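Local coordinates for glycosyl hydrolase, family 38 (Enterococcus faecalis, PDB 5KBP), which probably hydrolyses alpha-mannosidic linkages in carbohydrates as a family 38 glycoside hydrolase, at residues A[618-621]-A[622-626]; A[763-766]-A[767-770]. All blocks are in the same frame, centred on the assembly; numbering follows the deposited sequence.

Interaction 1: residues A[618-621]-A[622-626]; sequences ERLE and EEQKA
Glu621 and Lys625, one helical turn apart, lie side by side and point the same way. Glu621 sends CG anti to its own N (chi1 175°), whereas Lys625 has CG anti to the carbonyl carbon and a fully extended chain beyond it; the lysine methylenes run alongside the glutamate arm, CE lying 3.7 Å from Glu621 CG. Their salt bridge, Lys625 NZ to Glu621 OE2, spans 3.0 Å, and the ammonium meets the oxygen from above the carboxylate plane, 41° out of it. This is an i to i+4 bridge on the short helix 619-625, which follows strand 601-613 in the family 38 C-terminal region. Its backbone repeats the spacing: Lys625 N donates to Glu621 O at 2.9 Å, and Gln624 N to Leu620 O at 2.9 Å. On the buried side, the extended Gln624 runs obliquely across Leu620, its amide NE2 reaching Leu620 CG at 3.5 Å and CD2 at 3.6 Å. Glu623, its chain extended, brings CG 3.1 Å from Arg619 O, and its carboxylate is held by Arg628 and the backbone N atoms of Leu634 and Ala635. Against Lys625 and Ala626 packs Tyr440 of the second subunit.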
loop_
_atom_site.group_PDB
_atom_site.type_symbol
_atom_site.label_atom_id
_atom_site.label_comp_id
_atom_site.label_asym_id
_atom_site.label_seq_id
_atom_site.Cartn_x
_atom_site.Cartn_y
_atom_site.Cartn_z
ATOM N N GLU A 618 -4.082 24.674 -23.051
ATOM C CA GLU A 618 -5.045 24.903 -21.980
ATOM C C GLU A 618 -6.459 24.466 -22.342
ATOM O O GLU A 618 -7.308 24.378 -21.448
ATOM C CB GLU A 618 -5.055 26.384 -21.592
ATOM C CG GLU A 618 -5.484 27.328 -22.710
ATOM C CD GLU A 618 -4.377 27.601 -23.712
ATOM O OE1 GLU A 618 -3.211 27.262 -23.420
ATOM O OE2 GLU A 618 -4.673 28.154 -24.792
ATOM N N ARG A 619 -6.733 24.188 -23.618
ATOM C CA ARG A 619 -8.077 23.798 -24.021
ATOM C C ARG A 619 -8.433 22.382 -23.588
ATOM O O ARG A 619 -9.619 22.045 -23.549
ATOM C CB ARG A 619 -8.226 23.936 -25.537
ATOM C CG ARG A 619 -8.088 25.365 -26.038
ATOM C CD ARG A 619 -7.111 25.468 -27.201
ATOM N NE ARG A 619 -7.645 24.901 -28.438
ATOM C CZ ARG A 619 -6.947 24.779 -29.563
ATOM N NH1 ARG A 619 -5.685 25.181 -29.609
ATOM N NH2 ARG A 619 -7.510 24.252 -30.643
ATOM N N LEU A 620 -7.444 21.549 -23.251
ATOM C CA LEU A 620 -7.750 20.166 -22.894
ATOM C C LEU A 620 -8.458 20.079 -21.547
ATOM O O LEU A 620 -9.395 19.289 -21.387
ATOM C CB LEU A 620 -6.476 19.322 -22.880
ATOM C CG LEU A 620 -6.690 17.867 -22.458
ATOM C CD1 LEU A 620 -7.673 17.171 -23.395
ATOM C CD2 LEU A 620 -5.369 17.116 -22.395
ATOM N N GLU A 621 -8.026 20.879 -20.567
ATOM C CA GLU A 621 -8.622 20.799 -19.236
ATOM C C GLU A 621 -10.111 21.125 -19.272
ATOM O O GLU A 621 -10.916 20.454 -18.615
ATOM C CB GLU A 621 -7.892 21.737 -18.274
ATOM C CG GLU A 621 -8.526 21.806 -16.895
ATOM C CD GLU A 621 -7.761 22.699 -15.940
ATOM O OE1 GLU A 621 -6.530 22.524 -15.813
ATOM O OE2 GLU A 621 -8.391 23.582 -15.320
ATOM N N GLU A 622 -10.497 22.149 -20.037
ATOM C CA GLU A 622 -11.913 22.481 -20.159
ATOM C C GLU A 622 -12.687 21.368 -20.852
ATOM O O GLU A 622 -13.829 21.072 -20.482
ATOM C CB GLU A 622 -12.080 23.800 -20.915
ATOM C CG GLU A 622 -11.727 25.023 -20.095
ATOM C CD GLU A 622 -12.676 25.236 -18.933
ATOM O OE1 GLU A 622 -13.893 25.393 -19.174
ATOM O OE2 GLU A 622 -12.207 25.239 -17.777
ATOM N N GLU A 623 -12.083 20.737 -21.862
ATOM C CA GLU A 623 -12.763 19.650 -22.558
ATOM C C GLU A 623 -12.871 18.404 -21.689
ATOM O O GLU A 623 -13.768 17.581 -21.901
ATOM C CB GLU A 623 -12.041 19.332 -23.867
ATOM C CG GLU A 623 -12.005 20.500 -24.843
ATOM C CD GLU A 623 -11.394 20.135 -26.179
ATOM O OE1 GLU A 623 -12.035 20.405 -27.216
ATOM O OE2 GLU A 623 -10.274 19.583 -26.195
ATOM N N GLN A 624 -11.977 18.252 -20.709
ATOM C CA GLN A 624 -12.085 17.151 -19.759
ATOM C C GLN A 624 -13.124 17.444 -18.683
ATOM O O GLN A 624 -13.920 16.566 -18.332
ATOM C CB GLN A 624 -10.725 16.875 -19.117
ATOM C CG GLN A 624 -9.663 16.382 -20.081
ATOM C CD GLN A 624 -8.284 16.363 -19.457
ATOM O OE1 GLN A 624 -8.004 17.118 -18.525
ATOM N NE2 GLN A 624 -7.416 15.498 -19.964
ATOM N N LYS A 625 -13.128 18.667 -18.147
ATOM C CA LYS A 625 -14.071 19.011 -17.087
ATOM C C LYS A 625 -15.510 18.976 -17.588
ATOM O O LYS A 625 -16.418 18.555 -16.863
ATOM C CB LYS A 625 -13.739 20.389 -16.513
ATOM C CG LYS A 625 -12.453 20.438 -15.706
ATOM C CD LYS A 625 -12.239 21.816 -15.100
ATOM C CE LYS A 625 -11.029 21.838 -14.181
ATOM N NZ LYS A 625 -10.825 23.183 -13.573
ATOM N N ALA A 626 -15.737 19.415 -18.825
ATOM C CA ALA A 626 -17.071 19.401 -19.408
ATOM C C ALA A 626 -17.486 18.024 -19.909
ATOM O O ALA A 626 -18.612 17.879 -20.397
ATOM C CB ALA A 626 -17.154 20.412 -20.554
#

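Interaction 2: residues A[763-766]-A[767-770]; sequences FATP and EAQC
With chi1 at 52°, Thr765 holds OG1 between its backbone N and carbonyl carbon, and this rotation sets the hydroxyl beside the methyl of Ala768, 3.6 Å from OG1 to CB. The methyl also rests on the threonine carbonyl, with Ala768 CB 3.2 Å from Thr765 O. One residue on, Gln769 places CG anti to its carbonyl carbon (chi1 -62°) and then bends at chi2, -74°. The first part of the chain consequently lies against the proline carbonyl, Gln769 CG being 3.2 Å from Pro766 O, while the amide is bonded outside the turn: OE1 accepts from the backbone N of Asp671.

Two successive i to i+3 hydrogen bonds define a single short 3-10 turn. Ala768 N donates to Thr765 O at 3.0 Å, and Gln769 N to Pro766 O at 3.1 Å. In both, the donor stands well above the carbonyl plane, a consequence of the tight winding. Pro766, which has no N-H to give, occupies the first turn of the segment, where none is needed. The next amide, Glu767 N, donates to the Asp362 carboxylate, and the extended Glu767 side chain reaches a salt bridge with Arg366.

The turn thereby meets the start of helix 362-393, whose Asp362 also touches Thr765 and Pro766. It belongs to the connection between strands 745-753 and 772-783, and within it Thr765 and Ala768 pack on Arg303 and Gln769 on Cys753 of the first strand.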
loop_
_atom_site.group_PDB
_atom_site.type_symbol
_atom_site.label_atom_id
_atom_site.label_comp_id
_atom_site.label_asym_id
_atom_site.label_seq_id
_atom_site.Cartn_x
_atom_site.Cartn_y
_atom_site.Cartn_z
ATOM N N PHE A 763 -12.839 12.522 -14.034
ATOM C CA PHE A 763 -12.017 12.125 -12.893
ATOM C C PHE A 763 -10.567 12.430 -13.254
ATOM O O PHE A 763 -9.943 11.686 -14.016
ATOM C CB PHE A 763 -12.208 10.650 -12.552
ATOM C CG PHE A 763 -13.637 10.263 -12.301
ATOM C CD1 PHE A 763 -14.445 9.835 -13.342
ATOM C CD2 PHE A 763 -14.171 10.321 -11.024
ATOM C CE1 PHE A 763 -15.759 9.475 -13.114
ATOM C CE2 PHE A 763 -15.484 9.962 -10.791
ATOM C CZ PHE A 763 -16.278 9.540 -11.838
ATOM N N ALA A 764 -10.041 13.527 -12.716
ATOM C CA ALA A 764 -8.660 13.905 -12.983
ATOM C C ALA A 764 -7.709 12.872 -12.393
ATOM O O ALA A 764 -7.825 12.500 -11.220
ATOM C CB ALA A 764 -8.368 15.289 -12.407
ATOM N N THR A 765 -6.774 12.401 -13.215
ATOM C CA THR A 765 -5.770 11.415 -12.813
ATOM C C THR A 765 -4.403 11.926 -13.252
ATOM O O THR A 765 -3.854 11.478 -14.268
ATOM C CB THR A 765 -6.070 10.038 -13.408
ATOM O OG1 THR A 765 -6.252 10.152 -14.827
ATOM C CG2 THR A 765 -7.331 9.452 -12.788
ATOM N N PRO A 766 -3.828 12.879 -12.511
ATOM C CA PRO A 766 -2.523 13.425 -12.916
ATOM C C PRO A 766 -1.393 12.412 -12.856
ATOM O O PRO A 766 -0.435 12.528 -13.631
ATOM C CB PRO A 766 -2.302 14.579 -11.927
ATOM C CG PRO A 766 -3.169 14.246 -10.754
ATOM C CD PRO A 766 -4.376 13.574 -11.335
ATOM N N GLU A 767 -1.469 11.422 -11.965
ATOM C CA GLU A 767 -0.430 10.399 -11.915
ATOM C C GLU A 767 -0.527 9.408 -13.067
ATOM O O GLU A 767 0.375 8.578 -13.226
ATOM C CB GLU A 767 -0.479 9.662 -10.576
ATOM C CG GLU A 767 -0.028 10.520 -9.404
ATOM C CD GLU A 767 -0.104 9.790 -8.080
ATOM O OE1 GLU A 767 0.413 10.325 -7.077
ATOM O OE2 GLU A 767 -0.681 8.684 -8.040
ATOM N N ALA A 768 -1.595 9.472 -13.866
ATOM C CA ALA A 768 -1.653 8.725 -15.115
ATOM C C ALA A 768 -0.747 9.318 -16.185
ATOM O O ALA A 768 -0.580 8.703 -17.244
ATOM C CB ALA A 768 -3.092 8.666 -15.630
ATOM N N GLN A 769 -0.169 10.497 -15.939
ATOM C CA GLN A 769 0.799 11.081 -16.857
ATOM C C GLN A 769 2.151 10.383 -16.800
ATOM O O GLN A 769 3.019 10.693 -17.623
ATOM C CB GLN A 769 0.973 12.573 -16.563
ATOM C CG GLN A 769 -0.287 13.408 -16.747
ATOM C CD GLN A 769 -0.642 13.640 -18.206
ATOM O OE1 GLN A 769 0.032 13.147 -19.109
ATOM N NE2 GLN A 769 -1.704 14.400 -18.440
ATOM N N CYS A 770 2.351 9.475 -15.843
ATOM C CA CYS A 770 3.534 8.616 -15.783
ATOM C C CYS A 770 4.826 9.430 -15.802
ATOM O O CYS A 770 5.728 9.193 -16.609
ATOM C CB CYS A 770 3.517 7.593 -16.920
ATOM S SG CYS A 770 2.083 6.501 -16.911
#

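Interactions 1 and 2 are both turns of chain closed by local bonds, on the same side of the chain's centre, their own centres 14 Å apart and without direct touch. Interaction 1, the more peripheral, is partly buried: an alpha-helix with i to i+4 bonds, Leu620, Glu623 and Gln624 buried and Glu621 exposed in an internal salt bridge. Interaction 2 is largely buried; Thr765 meets Ala768 inside its 3-10 turn, while the polar ends of Glu767 and Gln769 are bonded to other elements. The second subunit comes near both, through Glu622, Lys625 and Ala626 in one and Phe763 in the other. Asp671 relates them, packing against Leu620 and giving its backbone N to Gln769.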